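Local coordinates for periplasmic protein TorT (Vibrio parahaemolyticus, PDB 3O1I) that probably acts as a periplasmic binding protein that works with the sensor kinase TorS in detecting trimethylamine N-oxide, at residues D[47-52]-D[70-75]; D[120-125]-D[156-161]; D[226-231]-D[292-297]. One frame throughout, in Å; residues are numbered along the deposited sequence.

Contact 1 of 3, residues D[47-52]-D[70-75]; sequences PNKSRQ and GTVDPH
The amide of Gln52 docks against the backbone of residues 70-72. Its NE2 donates to Gly70 O at 3.2 Å. That oxygen lies almost in the Gln52 amide plane, but the nitrogen stands above the carbonyl plane of Gly70. On the other arm, Val72 N gives a weak hydrogen bond to Gln52 OE1 at 3.3 Å. The amide thus meets the loop as a backbone peptide would, with a donor and an acceptor. Gln52 gets there on a fully extended chain, with CG anti to the backbone N (chi1 -168°). Val72 fits beside it: CG1 lies 3.7 Å from Gln52 CD, and CG2 meets Lys49 CG at 3.4 Å. Further out, Lys49 slants across Val72 toward Asp73. Its NZ stops 4.1 Å from Asp73 OD2, too far for a salt bridge, though the opposite charges may still attract.

Helix 49-62 is the connection of a beta-alpha-beta crossover from strand 37-42 to strand 66-69 in the N-terminal, Rossmann-like lobe. The contact joins the start of that helix to the loop leaving strand 66-69, at the C-terminal ends of the parallel strands.

A second shell holds the parts in place. Tyr77 OH bonds Gln52 OE1, and Tyr12 O takes a weak bond from NE2, which should fix the rotation of the amide. In the loop, Thr71 OG1 donates to Asp73 O at 2.9 Å, from above the carbonyl plane. Before the helix, Asn48 ND2 is bonded to Ala43 O.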
loop_
_atom_site.group_PDB
_atom_site.type_symbol
_atom_site.label_atom_id
_atom_site.label_comp_id
_atom_site.label_asym_id
_atom_site.label_seq_id
_atom_site.Cartn_x
_atom_site.Cartn_y
_atom_site.Cartn_z
ATOM N N PRO D 47 -4.966 15.215 -12.786
ATOM C CA PRO D 47 -6.375 15.135 -12.392
ATOM C C PRO D 47 -6.618 15.861 -11.076
ATOM O O PRO D 47 -7.707 15.791 -10.521
ATOM C CB PRO D 47 -6.623 13.631 -12.276
ATOM C CG PRO D 47 -5.419 12.983 -12.959
ATOM C CD PRO D 47 -4.300 13.915 -12.609
ATOM N N ASN D 48 -5.599 16.563 -10.586
ATOM C CA ASN D 48 -5.702 17.295 -9.326
ATOM C C ASN D 48 -6.097 18.742 -9.522
ATOM O O ASN D 48 -5.420 19.652 -9.034
ATOM C CB ASN D 48 -4.380 17.234 -8.569
ATOM C CG ASN D 48 -4.015 15.833 -8.196
ATOM O OD1 ASN D 48 -4.685 14.887 -8.609
ATOM N ND2 ASN D 48 -2.949 15.677 -7.419
ATOM N N LYS D 49 -7.210 18.945 -10.219
ATOM C CA LYS D 49 -7.711 20.284 -10.501
ATOM C C LYS D 49 -8.070 21.032 -9.219
ATOM O O LYS D 49 -7.631 22.172 -8.999
ATOM C CB LYS D 49 -8.916 20.174 -11.445
ATOM C CG LYS D 49 -8.513 19.495 -12.765
ATOM C CD LYS D 49 -9.665 18.968 -13.603
ATOM C CE LYS D 49 -9.109 18.155 -14.778
ATOM N NZ LYS D 49 -10.174 17.701 -15.725
ATOM N N SER D 50 -8.844 20.376 -8.363
ATOM C CA SER D 50 -9.257 20.974 -7.102
ATOM C C SER D 50 -8.055 21.500 -6.335
ATOM O O SER D 50 -8.107 22.577 -5.748
ATOM C CB SER D 50 -9.994 19.944 -6.246
ATOM O OG SER D 50 -11.005 19.297 -6.997
ATOM N N ARG D 51 -6.968 20.741 -6.355
ATOM C CA ARG D 51 -5.773 21.150 -5.639
ATOM C C ARG D 51 -5.068 22.356 -6.257
ATOM O O ARG D 51 -4.401 23.119 -5.553
ATOM C CB ARG D 51 -4.798 19.975 -5.527
ATOM C CG ARG D 51 -3.575 20.283 -4.680
ATOM C CD ARG D 51 -3.060 19.023 -4.036
ATOM N NE ARG D 51 -4.094 18.410 -3.210
ATOM C CZ ARG D 51 -4.071 17.144 -2.804
ATOM N NH1 ARG D 51 -3.057 16.359 -3.156
ATOM N NH2 ARG D 51 -5.058 16.657 -2.053
ATOM N N GLN D 52 -5.211 22.538 -7.566
ATOM C CA GLN D 52 -4.564 23.672 -8.226
ATOM C C GLN D 52 -5.380 24.944 -7.983
ATOM O O GLN D 52 -4.808 26.013 -7.765
ATOM C CB GLN D 52 -4.391 23.411 -9.736
ATOM C CG GLN D 52 -3.463 24.423 -10.424
ATOM C CD GLN D 52 -3.233 24.148 -11.906
ATOM O OE1 GLN D 52 -4.182 23.989 -12.676
ATOM N NE2 GLN D 52 -1.963 24.106 -12.312
ATOM N N GLY D 70 0.631 26.799 -15.069
ATOM C CA GLY D 70 0.764 25.689 -16.002
ATOM C C GLY D 70 -0.454 24.818 -15.752
ATOM O O GLY D 70 -0.374 23.818 -15.048
ATOM N N THR D 71 -1.590 25.199 -16.333
ATOM C CA THR D 71 -2.852 24.482 -16.113
ATOM C C THR D 71 -2.936 23.004 -16.409
ATOM O O THR D 71 -2.374 22.503 -17.384
ATOM C CB THR D 71 -4.035 25.114 -16.861
ATOM O OG1 THR D 71 -3.836 24.971 -18.265
ATOM C CG2 THR D 71 -4.162 26.571 -16.517
ATOM N N VAL D 72 -3.712 22.342 -15.555
ATOM C CA VAL D 72 -3.972 20.916 -15.602
ATOM C C VAL D 72 -5.179 20.747 -16.498
ATOM O O VAL D 72 -5.887 19.756 -16.426
ATOM C CB VAL D 72 -4.309 20.376 -14.185
ATOM C CG1 VAL D 72 -3.146 20.655 -13.233
ATOM C CG2 VAL D 72 -5.592 21.026 -13.665
ATOM N N ASP D 73 -5.407 21.738 -17.345
ATOM C CA ASP D 73 -6.537 21.719 -18.261
ATOM C C ASP D 73 -6.695 23.106 -18.872
ATOM O O ASP D 73 -6.599 24.123 -18.179
ATOM C CB ASP D 73 -7.817 21.279 -17.519
ATOM C CG ASP D 73 -9.082 21.352 -18.387
ATOM O OD1 ASP D 73 -8.984 21.548 -19.614
ATOM O OD2 ASP D 73 -10.193 21.200 -17.819
ATOM N N PRO D 74 -6.945 23.164 -20.190
ATOM C CA PRO D 74 -7.108 24.444 -20.874
ATOM C C PRO D 74 -8.376 25.154 -20.439
ATOM O O PRO D 74 -8.358 26.332 -20.086
ATOM C CB PRO D 74 -7.190 24.040 -22.350
ATOM C CG PRO D 74 -6.512 22.714 -22.394
ATOM C CD PRO D 74 -7.071 22.075 -21.170
ATOM N N HIS D 75 -9.478 24.416 -20.472
ATOM C CA HIS D 75 -10.777 24.962 -20.112
ATOM C C HIS D 75 -11.113 24.945 -18.611
ATOM O O HIS D 75 -12.286 24.950 -18.231
ATOM C CB HIS D 75 -11.860 24.211 -20.882
ATOM C CG HIS D 75 -11.607 24.132 -22.360
ATOM N ND1 HIS D 75 -11.367 25.245 -23.138
ATOM C CD2 HIS D 75 -11.558 23.071 -23.199
ATOM C CE1 HIS D 75 -11.178 24.871 -24.392
ATOM N NE2 HIS D 75 -11.288 23.558 -24.457
#

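Contact 2 of 3, residues D[120-125]-D[156-161]; sequences YEAGKY and TGFYEA
Residues 120-125 and 156-161 lie on two helices whose short axes come within 6.9 Å and run roughly parallel, crossing at -27°. They belong to the C-terminal lobe of a type I periplasmic binding protein fold. Helix 116-127 leads into strand 137-142, and helix 152-163 follows it, so the two pack side by side next to the parallel sheet.

Glycines lie where the backbones meet. The CA of Tyr120 makes a CA-H...O contact with Gly157 O at 3.4 Å. Phe158 CE1 comes within 3.6 Å of Gly123 CA. Ala122 CB touches the same ring more loosely, at CD1.

On the other flank, Tyr120 lays its ring over Ala161. With CG anti to the backbone N (chi1 -165°), the ring swings across to the second helix. Glu160 CB meets the ring at its edge, near the ring plane, 3.9 Å from CE1. The Glu160 chain bends away at chi2; the residue also touches Tyr116. Lys124 meets the Ala161 methyl with its backbone N and, less closely, its CB. Its NZ turns back along its own helix to a salt bridge with Glu121 OE2 at 2.9 Å. Trp117 meets the Tyr120 ring from within helix 116-127. The methyl of Ala161 sits over the ring centre in a CH-pi contact, with CB 3.4 Å from the Tyr120 centroid.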
loop_
_atom_site.group_PDB
_atom_site.type_symbol
_atom_site.label_atom_id
_atom_site.label_comp_id
_atom_site.label_asym_id
_atom_site.label_seq_id
_atom_site.Cartn_x
_atom_site.Cartn_y
_atom_site.Cartn_z
ATOM N N TYR D 120 5.711 17.134 -36.611
ATOM C CA TYR D 120 6.214 17.396 -37.952
ATOM C C TYR D 120 7.709 17.112 -37.969
ATOM O O TYR D 120 8.202 16.359 -38.803
ATOM C CB TYR D 120 5.974 18.852 -38.349
ATOM C CG TYR D 120 6.148 19.093 -39.835
ATOM C CD1 TYR D 120 5.072 18.947 -40.715
ATOM C CD2 TYR D 120 7.404 19.416 -40.370
ATOM C CE1 TYR D 120 5.239 19.114 -42.088
ATOM C CE2 TYR D 120 7.579 19.585 -41.741
ATOM C CZ TYR D 120 6.493 19.431 -42.591
ATOM O OH TYR D 120 6.661 19.587 -43.948
ATOM N N GLU D 121 8.430 17.715 -37.038
ATOM C CA GLU D 121 9.860 17.495 -36.976
ATOM C C GLU D 121 10.202 16.013 -36.919
ATOM O O GLU D 121 11.247 15.596 -37.413
ATOM C CB GLU D 121 10.458 18.202 -35.762
ATOM C CG GLU D 121 11.221 19.480 -36.099
ATOM C CD GLU D 121 12.430 19.229 -36.991
ATOM O OE1 GLU D 121 13.293 18.400 -36.622
ATOM O OE2 GLU D 121 12.516 19.868 -38.062
ATOM N N ALA D 122 9.315 15.218 -36.328
ATOM C CA ALA D 122 9.543 13.782 -36.196
ATOM C C ALA D 122 9.248 13.027 -37.485
ATOM O O ALA D 122 10.010 12.141 -37.885
ATOM C CB ALA D 122 8.696 13.232 -35.068
ATOM N N GLY D 123 8.134 13.375 -38.122
ATOM C CA GLY D 123 7.763 12.734 -39.370
ATOM C C GLY D 123 8.716 13.134 -40.487
ATOM O O GLY D 123 9.021 12.340 -41.383
ATOM N N LYS D 124 9.191 14.376 -40.430
ATOM C CA LYS D 124 10.116 14.901 -41.427
ATOM C C LYS D 124 11.404 14.082 -41.398
ATOM O O LYS D 124 12.001 13.834 -42.438
ATOM C CB LYS D 124 10.423 16.380 -41.136
ATOM C CG LYS D 124 10.696 17.241 -42.368
ATOM C CD LYS D 124 10.829 18.731 -42.019
ATOM C CE LYS D 124 12.057 19.021 -41.147
ATOM N NZ LYS D 124 12.231 20.482 -40.849
ATOM N N TYR D 125 11.830 13.661 -40.209
ATOM C CA TYR D 125 13.048 12.867 -40.087
ATOM C C TYR D 125 12.898 11.509 -40.753
ATOM O O TYR D 125 13.847 10.980 -41.327
ATOM C CB TYR D 125 13.419 12.643 -38.622
ATOM C CG TYR D 125 14.501 11.599 -38.418
ATOM C CD1 TYR D 125 15.800 11.970 -38.077
ATOM C CD2 TYR D 125 14.219 10.234 -38.546
ATOM C CE1 TYR D 125 16.794 11.012 -37.859
ATOM C CE2 TYR D 125 15.203 9.267 -38.335
ATOM C CZ TYR D 125 16.488 9.663 -37.987
ATOM O OH TYR D 125 17.458 8.717 -37.732
ATOM N N THR D 156 -1.682 15.341 -36.516
ATOM C CA THR D 156 -1.725 16.088 -37.770
ATOM C C THR D 156 -0.343 16.636 -38.113
ATOM O O THR D 156 0.037 16.687 -39.278
ATOM C CB THR D 156 -2.753 17.242 -37.702
ATOM O OG1 THR D 156 -4.068 16.693 -37.536
ATOM C CG2 THR D 156 -2.718 18.069 -38.984
ATOM N N GLY D 157 0.403 17.042 -37.090
ATOM C CA GLY D 157 1.749 17.537 -37.311
ATOM C C GLY D 157 2.563 16.407 -37.916
ATOM O O GLY D 157 3.105 16.545 -39.009
ATOM N N PHE D 158 2.634 15.280 -37.210
ATOM C CA PHE D 158 3.366 14.109 -37.688
ATOM C C PHE D 158 2.818 13.654 -39.029
ATOM O O PHE D 158 3.571 13.384 -39.960
ATOM C CB PHE D 158 3.235 12.942 -36.706
ATOM C CG PHE D 158 3.870 11.668 -37.194
ATOM C CD1 PHE D 158 5.231 11.430 -36.997
ATOM C CD2 PHE D 158 3.118 10.725 -37.896
ATOM C CE1 PHE D 158 5.831 10.278 -37.488
ATOM C CE2 PHE D 158 3.709 9.572 -38.392
ATOM C CZ PHE D 158 5.068 9.348 -38.190
ATOM N N TYR D 159 1.497 13.555 -39.115
ATOM C CA TYR D 159 0.851 13.118 -40.341
ATOM C C TYR D 159 1.300 13.883 -41.581
ATOM O O TYR D 159 1.663 13.269 -42.584
ATOM C CB TYR D 159 -0.672 13.191 -40.192
ATOM C CG TYR D 159 -1.297 11.849 -39.879
ATOM C CD1 TYR D 159 -0.988 11.167 -38.701
ATOM C CD2 TYR D 159 -2.164 11.234 -40.783
ATOM C CE1 TYR D 159 -1.527 9.902 -38.430
ATOM C CE2 TYR D 159 -2.707 9.969 -40.525
ATOM C CZ TYR D 159 -2.383 9.310 -39.347
ATOM O OH TYR D 159 -2.914 8.063 -39.096
ATOM N N GLU D 160 1.293 15.212 -41.515
ATOM C CA GLU D 160 1.695 16.034 -42.655
ATOM C C GLU D 160 3.090 15.705 -43.150
ATOM O O GLU D 160 3.276 15.309 -44.296
ATOM C CB GLU D 160 1.640 17.519 -42.299
ATOM C CG GLU D 160 0.244 18.066 -42.012
ATOM C CD GLU D 160 -0.766 17.759 -43.112
ATOM O OE1 GLU D 160 -0.368 17.686 -44.299
ATOM O OE2 GLU D 160 -1.966 17.610 -42.786
ATOM N N ALA D 161 4.073 15.874 -42.277
ATOM C CA ALA D 161 5.460 15.606 -42.624
ATOM C C ALA D 161 5.712 14.195 -43.153
ATOM O O ALA D 161 6.761 13.933 -43.735
ATOM C CB ALA D 161 6.343 15.861 -41.413
#

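Contact 3 of 3, residues D[226-231]-D[292-297]; sequences VYLSHG and ESLSPS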
loop_
_atom_site.group_PDB
_atom_site.type_symbol
_atom_site.label_atom_id
_atom_site.label_comp_id
_atom_site.label_asym_id
_atom_site.label_seq_id
_atom_site.Cartn_x
_atom_site.Cartn_y
_atom_site.Cartn_z
ATOM N N VAL D 226 8.735 11.913 -29.737
ATOM C CA VAL D 226 7.939 13.049 -30.195
ATOM C C VAL D 226 8.310 14.275 -29.356
ATOM O O VAL D 226 7.788 15.375 -29.569
ATOM C CB VAL D 226 6.439 12.765 -30.088
ATOM C CG1 VAL D 226 5.632 13.905 -30.691
ATOM C CG2 VAL D 226 6.118 11.488 -30.828
ATOM N N TYR D 227 9.221 14.068 -28.402
ATOM C CA TYR D 227 9.748 15.136 -27.540
ATOM C C TYR D 227 10.945 14.586 -26.773
ATOM O O TYR D 227 11.238 13.399 -26.872
ATOM C CB TYR D 227 8.669 15.712 -26.594
ATOM C CG TYR D 227 8.149 14.806 -25.494
ATOM C CD1 TYR D 227 8.778 14.763 -24.246
ATOM C CD2 TYR D 227 7.010 14.009 -25.691
ATOM C CE1 TYR D 227 8.288 13.954 -23.220
ATOM C CE2 TYR D 227 6.514 13.194 -24.672
ATOM C CZ TYR D 227 7.161 13.166 -23.440
ATOM O OH TYR D 227 6.742 12.303 -22.439
ATOM N N LEU D 228 11.644 15.427 -26.021
ATOM C CA LEU D 228 12.835 14.966 -25.315
ATOM C C LEU D 228 12.699 14.840 -23.811
ATOM O O LEU D 228 11.863 15.498 -23.195
ATOM C CB LEU D 228 14.015 15.901 -25.618
ATOM C CG LEU D 228 15.333 15.521 -24.934
ATOM C CD1 LEU D 228 15.980 14.365 -25.677
ATOM C CD2 LEU D 228 16.256 16.699 -24.902
ATOM N N SER D 229 13.548 13.998 -23.231
ATOM C CA SER D 229 13.576 13.758 -21.792
ATOM C C SER D 229 14.953 13.221 -21.445
ATOM O O SER D 229 15.663 12.744 -22.314
ATOM C CB SER D 229 12.496 12.743 -21.394
ATOM O OG SER D 229 12.692 11.469 -21.989
ATOM N N HIS D 230 15.344 13.297 -20.184
ATOM C CA HIS D 230 16.663 12.817 -19.797
ATOM C C HIS D 230 16.909 11.375 -20.208
ATOM O O HIS D 230 18.051 10.928 -20.282
ATOM C CB HIS D 230 16.863 12.941 -18.286
ATOM C CG HIS D 230 16.767 14.343 -17.774
ATOM N ND1 HIS D 230 17.759 14.927 -17.013
ATOM C CD2 HIS D 230 15.789 15.273 -17.893
ATOM C CE1 HIS D 230 17.397 16.156 -16.687
ATOM N NE2 HIS D 230 16.205 16.390 -17.206
ATOM N N GLY D 231 15.837 10.640 -20.473
ATOM C CA GLY D 231 15.997 9.250 -20.857
ATOM C C GLY D 231 16.176 9.128 -22.346
ATOM O O GLY D 231 17.072 8.423 -22.816
ATOM N N GLU D 292 19.387 24.396 -22.797
ATOM C CA GLU D 292 18.117 25.099 -22.694
ATOM C C GLU D 292 17.020 24.061 -22.842
ATOM O O GLU D 292 15.872 24.385 -23.156
ATOM C CB GLU D 292 17.987 26.129 -23.812
ATOM C CG GLU D 292 19.202 27.011 -23.983
ATOM C CD GLU D 292 18.998 28.046 -25.064
ATOM O OE1 GLU D 292 18.720 27.648 -26.221
ATOM O OE2 GLU D 292 19.109 29.253 -24.752
ATOM N N SER D 293 17.395 22.803 -22.626
ATOM C CA SER D 293 16.463 21.691 -22.736
ATOM C C SER D 293 16.343 20.841 -21.480
ATOM O O SER D 293 15.309 20.857 -20.824
ATOM C CB SER D 293 16.845 20.794 -23.918
ATOM O OG SER D 293 16.186 21.215 -25.095
ATOM N N LEU D 294 17.394 20.103 -21.139
ATOM C CA LEU D 294 17.330 19.236 -19.973
ATOM C C LEU D 294 18.212 19.648 -18.813
ATOM O O LEU D 294 19.411 19.825 -18.965
ATOM C CB LEU D 294 17.669 17.794 -20.366
ATOM C CG LEU D 294 16.822 17.226 -21.507
ATOM C CD1 LEU D 294 17.281 15.821 -21.853
ATOM C CD2 LEU D 294 15.360 17.237 -21.106
ATOM N N SER D 295 17.593 19.771 -17.646
ATOM C CA SER D 295 18.269 20.143 -16.411
ATOM C C SER D 295 19.544 19.347 -16.133
ATOM O O SER D 295 19.706 18.233 -16.608
ATOM C CB SER D 295 17.290 19.969 -15.250
ATOM O OG SER D 295 16.468 18.832 -15.465
ATOM N N PRO D 296 20.465 19.921 -15.349
ATOM C CA PRO D 296 21.741 19.298 -14.984
ATOM C C PRO D 296 21.554 18.065 -14.122
ATOM O O PRO D 296 20.438 17.747 -13.721
ATOM C CB PRO D 296 22.460 20.402 -14.211
ATOM C CG PRO D 296 21.898 21.645 -14.788
ATOM C CD PRO D 296 20.428 21.314 -14.884
ATOM N N SER D 297 22.655 17.378 -13.843
ATOM C CA SER D 297 22.621 16.195 -13.002
ATOM C C SER D 297 22.924 16.699 -11.603
ATOM O O SER D 297 23.158 17.894 -11.421
ATOM C CB SER D 297 23.674 15.183 -13.449
ATOM O OG SER D 297 24.960 15.765 -13.461
#
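The imidazole of His230 is the flat group here, and Leu294 lies over one of its faces. Leu294 CB stands 4.0 Å from the ring centroid, 19° off the normal and shifted toward the rim, as a CH-pi contact. At the ring edge, in plane, sits the hydroxyl of Ser295, with OG 3.0 Å from His230 NE2. Ser22 OG serves both segments, through a weak hydrogen bond with His230 NE2 and a further bond from Ser295 N. The ring is met by a hydrocarbon on a face, with the two serine hydroxyls near NE2. CG of His230 is anti to the carbonyl carbon (chi1 -61°), which turns the ring toward Leu294 and Ser295.

Leu294 fills the gap between His230 and Leu228. Its CD2 is 3.8 Å from His230 CD2. Its CD1 meets Leu228 CD2 at 3.3 Å and also approaches Ser229 O. The two leucines pass at a slant, while the histidine and Leu294 point in opposing directions. Ser293 CB touches Leu228 CD2 at 4.3 Å, but its hydroxyl is bonded to Thr246 OG1.

The backbone around the contact is also held. Ser229 is the N-cap of helix 230-236, with its OG bonded to a backbone N just beyond Gly231.

These links place the contact between the two lobes of the fold. Residues 226-231 follow strand 222-225 of the C-terminal lobe and enter helix 230-236. Residues 292-297 follow helix 287-291 and run along helix 18-32 of the N-terminal lobe, with Ser295 on Leu21 and Pro296 on Tyr25.

In the fold
The three contacts follow one another along the chain without interleaving. Contact 1 lies in the N-terminal lobe, by the sheet that includes strands 37-42 and 66-69. Contact 2 belongs to the C-terminal lobe, by the sheet that includes strands 137-142 and 167-172. Contact 3 joins the lobes. Centres of contacts 1 and 2 are about 29 Å apart, on opposite sides of the chain's centre. Contact 3 has its centre about 24 Å from that of contact 1 and about 21 Å from that of contact 2; the nearest atoms of contacts 2 and 3 are about 5 Å apart, without touching. Two contacts thus pack within single lobes, while the third bridges them and so probably depends on how the lobes are set.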